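Local coordinates for Methylcobalamin\: coenzyme M methyltransferase (Methanosarcina mazei, PDB 4AY7), which probably transfers the methyl group of a methylated corrinoid to coenzyme M, a zinc-dependent step of methanogenesis, at residues Gly153-Val165 against Ala184-Ala196. Numbering follows the deposited sequence.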
ATOM      1  N   GLY A 153      -5.401  -1.928  -0.757  1.00 17.92           N
ATOM      2  CA  GLY A 153      -4.519  -0.789  -0.694  1.00 18.18           C
ATOM      3  C   GLY A 153      -5.249   0.505  -0.587  1.00 18.10           C
ATOM      4  O   GLY A 153      -6.370   0.660  -1.158  1.00 19.46           O
ATOM      5  N   MET A 154      -4.652   1.460   0.118  1.00 18.12           N
ATOM      6  CA  MET A 154      -5.229   2.788   0.216  1.00 18.80           C
ATOM      7  C   MET A 154      -4.180   3.770   0.684  1.00 18.86           C
ATOM      8  O   MET A 154      -3.185   3.401   1.290  1.00 17.58           O
ATOM      9  CB  MET A 154      -6.418   2.794   1.162  1.00 19.46           C
ATOM     10  CG  MET A 154      -6.061   2.233   2.515  1.00 19.66           C
ATOM     11  SD  MET A 154      -7.383   2.166   3.759  1.00 21.47           S
ATOM     12  CE  MET A 154      -7.380   3.866   4.311  1.00 20.65           C
ATOM     13  N   GLU A 155      -4.435   5.015   0.416  1.00 18.32           N
ATOM     14  CA  GLU A 155      -3.696   6.157   0.961  1.00 19.32           C
ATOM     15  C   GLU A 155      -3.919   6.211   2.464  1.00 20.23           C
ATOM     16  O   GLU A 155      -4.969   5.882   2.973  1.00 20.48           O
ATOM     17  CB  GLU A 155      -4.116   7.488   0.242  1.00 20.25           C
ATOM     18  CG  GLU A 155      -5.556   7.860   0.371  1.00 20.41           C
ATOM     19  CD  GLU A 155      -6.443   7.263  -0.746  1.00 22.30           C
ATOM     20  OE1 GLU A 155      -6.208   6.113  -1.214  1.00 21.64           O
ATOM     21  OE2 GLU A 155      -7.428   7.920  -1.114  1.00 20.86           O
ATOM     22  N   GLY A 156      -2.843   6.474   3.197  1.00 20.25           N
ATOM     23  CA  GLY A 156      -2.869   6.425   4.656  1.00 19.91           C
ATOM     24  C   GLY A 156      -3.297   7.781   5.221  1.00 20.02           C
ATOM     25  O   GLY A 156      -3.398   8.787   4.465  1.00 19.86           O
ATOM     26  N   PRO A 157      -3.510   7.852   6.532  1.00 19.95           N
ATOM     27  CA  PRO A 157      -4.137   9.051   7.063  1.00 20.53           C
ATOM     28  C   PRO A 157      -3.316  10.313   6.927  1.00 20.45           C
ATOM     29  O   PRO A 157      -3.897  11.404   6.787  1.00 21.12           O
ATOM     30  CB  PRO A 157      -4.411   8.730   8.510  1.00 21.62           C
ATOM     31  CG  PRO A 157      -3.709   7.471   8.836  1.00 21.12           C
ATOM     32  CD  PRO A 157      -3.371   6.782   7.543  1.00 20.82           C
ATOM     33  N   VAL A 158      -2.001  10.219   6.890  1.00 20.16           N
ATOM     34  CA  VAL A 158      -1.229  11.436   6.764  1.00 20.80           C
ATOM     35  C   VAL A 158      -1.494  12.021   5.357  1.00 21.25           C
ATOM     36  O   VAL A 158      -1.750  13.209   5.167  1.00 21.28           O
ATOM     37  CB  VAL A 158       0.240  11.231   7.046  1.00 20.27           C
ATOM     38  CG1 VAL A 158       1.043  12.527   6.921  1.00 20.23           C
ATOM     39  CG2 VAL A 158       0.388  10.610   8.443  1.00 20.73           C
ATOM     40  N   THR A 159      -1.388  11.164   4.345  1.00 20.68           N
ATOM     41  CA  THR A 159      -1.609  11.585   2.974  1.00 20.63           C
ATOM     42  C   THR A 159      -3.050  12.053   2.738  1.00 20.18           C
ATOM     43  O   THR A 159      -3.252  13.031   2.022  1.00 19.40           O
ATOM     44  CB  THR A 159      -1.145  10.426   2.077  1.00 20.74           C
ATOM     45  OG1 THR A 159       0.269  10.274   2.294  1.00 20.54           O
ATOM     46  CG2 THR A 159      -1.390  10.675   0.545  1.00 20.24           C
ATOM     47  N   VAL A 160      -4.028  11.409   3.398  1.00 19.01           N
ATOM     48  CA  VAL A 160      -5.423  11.832   3.299  1.00 18.89           C
ATOM     49  C   VAL A 160      -5.584  13.214   3.911  1.00 19.36           C
ATOM     50  O   VAL A 160      -6.229  14.058   3.295  1.00 19.17           O
ATOM     51  CB  VAL A 160      -6.404  10.871   4.037  1.00 18.49           C
ATOM     52  CG1 VAL A 160      -7.772  11.503   4.155  1.00 18.05           C
ATOM     53  CG2 VAL A 160      -6.441   9.517   3.332  1.00 17.77           C
ATOM     54  N   ALA A 161      -4.949  13.488   5.051  1.00 19.00           N
ATOM     55  CA  ALA A 161      -5.085  14.793   5.667  1.00 19.55           C
ATOM     56  C   ALA A 161      -4.492  15.860   4.750  1.00 19.94           C
ATOM     57  O   ALA A 161      -5.069  16.923   4.551  1.00 19.73           O
ATOM     58  CB  ALA A 161      -4.368  14.840   7.001  1.00 19.81           C
ATOM     59  N   SER A 162      -3.324  15.557   4.211  1.00 19.93           N
ATOM     60  CA  SER A 162      -2.602  16.447   3.314  0.70 20.47           C
ATOM     61  C   SER A 162      -3.398  16.757   2.057  1.00 20.45           C
ATOM     62  O   SER A 162      -3.425  17.927   1.579  1.00 21.16           O
ATOM     63  CB  SER A 162      -1.284  15.796   2.922  0.70 20.92           C
ATOM     64  OG  SER A 162      -0.528  16.700   2.163  0.70 22.62           O
ATOM     65  N   ASP A 163      -4.076  15.739   1.533  1.00 20.13           N
ATOM     66  CA  ASP A 163      -4.982  15.968   0.362  1.00 20.99           C
ATOM     67  C   ASP A 163      -6.271  16.738   0.702  1.00 20.70           C
ATOM     68  O   ASP A 163      -6.779  17.491  -0.199  1.00 20.35           O
ATOM     69  CB  ASP A 163      -5.318  14.668  -0.363  1.00 21.35           C
ATOM     70  CG  ASP A 163      -4.108  14.067  -1.106  1.00 23.51           C
ATOM     71  OD1 ASP A 163      -3.179  14.794  -1.564  1.00 26.38           O
ATOM     72  OD2 ASP A 163      -4.160  12.862  -1.346  1.00 24.99           O
ATOM     73  N   LEU A 164      -6.726  16.709   1.977  1.00 20.20           N
ATOM     74  CA  LEU A 164      -7.925  17.462   2.324  1.00 20.47           C
ATOM     75  C   LEU A 164      -7.597  18.939   2.239  1.00 20.64           C
ATOM     76  O   LEU A 164      -8.449  19.754   1.874  1.00 21.74           O
ATOM     77  CB  LEU A 164      -8.387  17.159   3.736  1.00 21.47           C
ATOM     78  CG  LEU A 164      -8.983  15.789   3.906  1.00 22.60           C
ATOM     79  CD1 LEU A 164      -9.351  15.544   5.370  1.00 23.37           C
ATOM     80  CD2 LEU A 164     -10.132  15.519   2.974  1.00 23.49           C
ATOM     81  N   VAL A 165      -6.369  19.308   2.629  1.00 20.29           N
ATOM     82  CA  VAL A 165      -6.014  20.708   2.836  1.00 20.76           C
ATOM     83  C   VAL A 165      -4.954  21.265   1.876  1.00 21.68           C
ATOM     84  O   VAL A 165      -4.677  22.469   1.879  1.00 21.90           O
ATOM     85  CB  VAL A 165      -5.601  20.962   4.324  1.00 20.90           C
ATOM     86  CG1 VAL A 165      -6.676  20.377   5.256  1.00 20.35           C
ATOM     87  CG2 VAL A 165      -4.268  20.350   4.652  1.00 20.82           C
ATOM     88  N   ALA A 184      -7.210  18.171  11.000  1.00 22.71           N
ATOM     89  CA  ALA A 184      -7.198  17.440   9.715  1.00 22.19           C
ATOM     90  C   ALA A 184      -6.780  15.979   9.824  1.00 21.24           C
ATOM     91  O   ALA A 184      -7.386  15.064   9.215  1.00 20.05           O
ATOM     92  CB  ALA A 184      -6.305  18.177   8.716  1.00 21.76           C
ATOM     93  N   LEU A 185      -5.702  15.752  10.569  1.00 21.41           N
ATOM     94  CA  LEU A 185      -5.230  14.414  10.860  1.00 21.04           C
ATOM     95  C   LEU A 185      -6.307  13.603  11.527  1.00 21.38           C
ATOM     96  O   LEU A 185      -6.552  12.495  11.116  1.00 21.03           O
ATOM     97  CB  LEU A 185      -3.995  14.489  11.745  1.00 21.27           C
ATOM     98  CG  LEU A 185      -2.761  14.999  10.988  1.00 21.35           C
ATOM     99  CD1 LEU A 185      -1.621  15.334  11.959  1.00 21.99           C
ATOM    100  CD2 LEU A 185      -2.286  13.921  10.025  1.00 20.79           C
ATOM    101  N   ASP A 186      -7.063  14.182  12.454  1.00 22.06           N
ATOM    102  CA  ASP A 186      -8.123  13.445  13.093  1.00 23.14           C
ATOM    103  C   ASP A 186      -9.264  13.074  12.179  1.00 22.57           C
ATOM    104  O   ASP A 186      -9.754  11.942  12.231  1.00 23.48           O
ATOM    105  CB  ASP A 186      -8.646  14.200  14.361  1.00 25.73           C
ATOM    106  CG  ASP A 186      -7.587  14.181  15.535  1.00 28.16           C
ATOM    107  OD1 ASP A 186      -6.594  13.402  15.456  1.00 30.99           O
ATOM    108  OD2 ASP A 186      -7.740  14.985  16.476  1.00 29.78           O
ATOM    109  N   ILE A 187      -9.719  14.002  11.335  1.00 22.44           N
ATOM    110  CA  ILE A 187     -10.759  13.683  10.364  1.00 21.93           C
ATOM    111  C   ILE A 187     -10.238  12.637   9.369  1.00 21.05           C
ATOM    112  O   ILE A 187     -10.956  11.655   9.075  1.00 20.41           O
ATOM    113  CB  ILE A 187     -11.193  14.921   9.563  1.00 22.33           C
ATOM    114  CG1 ILE A 187     -11.829  15.975  10.508  1.00 23.87           C
ATOM    115  CG2 ILE A 187     -12.157  14.539   8.463  1.00 22.37           C
ATOM    116  CD1 ILE A 187     -11.773  17.398   9.995  1.00 23.59           C
ATOM    117  N   ALA A 188      -9.008  12.850   8.834  1.00 19.89           N
ATOM    118  CA  ALA A 188      -8.388  11.885   7.912  1.00 19.84           C
ATOM    119  C   ALA A 188      -8.301  10.499   8.546  1.00 19.48           C
ATOM    120  O   ALA A 188      -8.615   9.537   7.854  1.00 18.91           O
ATOM    121  CB  ALA A 188      -6.971  12.339   7.462  1.00 18.89           C
ATOM    122  N   THR A 189      -7.963  10.385   9.860  1.00 19.80           N
ATOM    123  CA  THR A 189      -7.780   9.066  10.472  1.00 20.49           C
ATOM    124  C   THR A 189      -9.119   8.363  10.617  1.00 21.30           C
ATOM    125  O   THR A 189      -9.219   7.167  10.317  1.00 20.87           O
ATOM    126  CB  THR A 189      -7.004   9.168  11.795  1.00 20.87           C
ATOM    127  OG1 THR A 189      -5.770   9.803  11.485  1.00 20.98           O
ATOM    128  CG2 THR A 189      -6.732   7.818  12.499  1.00 20.45           C
ATOM    129  N   GLU A 190     -10.141   9.134  10.978  1.00 21.99           N
ATOM    130  CA  GLU A 190     -11.452   8.604  11.147  1.00 23.68           C
ATOM    131  C   GLU A 190     -11.954   8.025   9.809  1.00 21.62           C
ATOM    132  O   GLU A 190     -12.524   6.955   9.758  1.00 20.16           O
ATOM    133  CB  GLU A 190     -12.372   9.727  11.640  1.00 28.26           C
ATOM    134  CG  GLU A 190     -13.839   9.397  11.786  1.00 32.05           C
ATOM    135  CD  GLU A 190     -14.658  10.617  12.300  1.00 39.49           C
ATOM    136  OE1 GLU A 190     -14.151  11.353  13.216  1.00 44.45           O
ATOM    137  OE2 GLU A 190     -15.815  10.842  11.794  1.00 43.37           O
ATOM    138  N   ALA A 191     -11.833   8.817   8.764  1.00 20.69           N
ATOM    139  CA  ALA A 191     -12.296   8.400   7.423  1.00 19.82           C
ATOM    140  C   ALA A 191     -11.511   7.156   7.016  1.00 19.02           C
ATOM    141  O   ALA A 191     -12.056   6.225   6.428  1.00 18.93           O
ATOM    142  CB  ALA A 191     -12.107   9.535   6.359  1.00 18.70           C
ATOM    143  N   SER A 192     -10.224   7.157   7.283  1.00 18.89           N
ATOM    144  CA  SER A 192      -9.332   6.025   6.884  1.00 18.39           C
ATOM    145  C   SER A 192      -9.781   4.716   7.520  1.00 18.33           C
ATOM    146  O   SER A 192      -9.854   3.686   6.865  1.00 17.57           O
ATOM    147  CB  SER A 192      -7.859   6.362   7.245  1.00 19.08           C
ATOM    148  OG  SER A 192      -7.375   7.330   6.288  1.00 19.73           O
ATOM    149  N   ILE A 193     -10.138   4.773   8.792  1.00 18.68           N
ATOM    150  CA  ILE A 193     -10.497   3.562   9.527  1.00 18.86           C
ATOM    151  C   ILE A 193     -11.823   3.038   8.967  1.00 19.03           C
ATOM    152  O   ILE A 193     -11.998   1.809   8.731  1.00 19.57           O
ATOM    153  CB  ILE A 193     -10.633   3.898  11.021  1.00 19.37           C
ATOM    154  CG1 ILE A 193      -9.263   4.152  11.567  1.00 19.64           C
ATOM    155  CG2 ILE A 193     -11.423   2.832  11.737  1.00 19.54           C
ATOM    156  CD1 ILE A 193      -9.291   4.793  12.923  1.00 20.44           C
ATOM    157  N   ILE A 194     -12.747   3.958   8.727  1.00 18.99           N
ATOM    158  CA  ILE A 194     -14.065   3.586   8.174  1.00 19.06           C
ATOM    159  C   ILE A 194     -13.902   2.833   6.837  1.00 18.65           C
ATOM    160  O   ILE A 194     -14.543   1.810   6.600  1.00 18.86           O
ATOM    161  CB  ILE A 194     -14.997   4.784   7.998  1.00 19.47           C
ATOM    162  CG1 ILE A 194     -15.437   5.353   9.377  1.00 19.96           C
ATOM    163  CG2 ILE A 194     -16.224   4.399   7.124  1.00 19.96           C
ATOM    164  CD1 ILE A 194     -15.992   6.772   9.396  1.00 20.21           C
ATOM    165  N   TYR A 195     -13.117   3.392   5.943  1.00 17.84           N
ATOM    166  CA  TYR A 195     -12.915   2.783   4.591  1.00 17.81           C
ATOM    167  C   TYR A 195     -12.170   1.467   4.700  1.00 17.78           C
ATOM    168  O   TYR A 195     -12.566   0.454   4.113  1.00 18.81           O
ATOM    169  CB  TYR A 195     -12.125   3.748   3.735  1.00 17.43           C
ATOM    170  CG  TYR A 195     -11.763   3.251   2.331  1.00 17.45           C
ATOM    171  CD1 TYR A 195     -12.640   2.473   1.585  1.00 17.71           C
ATOM    172  CD2 TYR A 195     -10.549   3.579   1.764  1.00 17.31           C
ATOM    173  CE1 TYR A 195     -12.318   2.026   0.303  1.00 17.99           C
ATOM    174  CE2 TYR A 195     -10.216   3.202   0.443  1.00 17.68           C
ATOM    175  CZ  TYR A 195     -11.109   2.399  -0.272  1.00 18.00           C
ATOM    176  OH  TYR A 195     -10.801   1.953  -1.523  1.00 18.34           O
ATOM    177  N   ALA A 196     -11.106   1.458   5.492  1.00 17.48           N
ATOM    178  CA  ALA A 196     -10.324   0.213   5.713  1.00 17.24           C
ATOM    179  C   ALA A 196     -11.222  -0.944   6.218  1.00 17.94           C
ATOM    180  O   ALA A 196     -11.211  -2.019   5.654  1.00 18.04           O
ATOM    181  CB  ALA A 196      -9.175   0.483   6.700  1.00 16.79           C
TER
HETATM  182  O   HOH W   1      -8.187   2.531  -2.116  1.00 22.00           O
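A188 presses its methyl into the first turn of helix 157-165: CB lies 3.3 Å from P157 O and is ringed by the backbone N of A161, the A161 methyl and V160 CG1, which the valine's first torsion (168°) sets opposite its own backbone N. Small residues on both sides, A161 and A184 among them, let the two helix axes close to 8.0 Å at 122°. Around this centre the apolar packing is looser: L185 CD2 rests on A161 CB at 3.8 Å, L164 CD1 approaches I187 CG2, and V165 CG1 meets the A184 methyl. At the strand end M154 holds CB near Y195 CE2 and SD 3.8 Å from A196 CB; the bend at chi3 (-80°) then lays CE against S192 O. Sulfur and tyrosine ring form an oblique Met-aromatic contact. The fold is a URO-D-type TIM barrel: strand 150-155 belongs to the parallel barrel sheet, helix 178-202 runs back almost antiparallel outside it, and helix 157-165 follows the strand at its C-terminal end, the end where H246, C248 and C325 bind zinc. No direct hydrogen bond joins the segments, but a water does, donating to G153 O and sitting in plane at the ring edge, 2.7 Å from Y195 OH. The buried hydroxyls turn back on their own helix. S192 OG bonds to A188 O from the carbonyl face opposite S192 N, while presenting itself to P157 CA and V160 CG2. T189 OG1 bonds to L185 O at 2.8 Å, above the carbonyl plane, and lies 3.4 Å from P157 CB. Replacing T189 with alanine would probably leave L185 O with one donor fewer and open a small gap beside the proline ring. Beyond, helix 221-238 packs on L185 and T189 through R231.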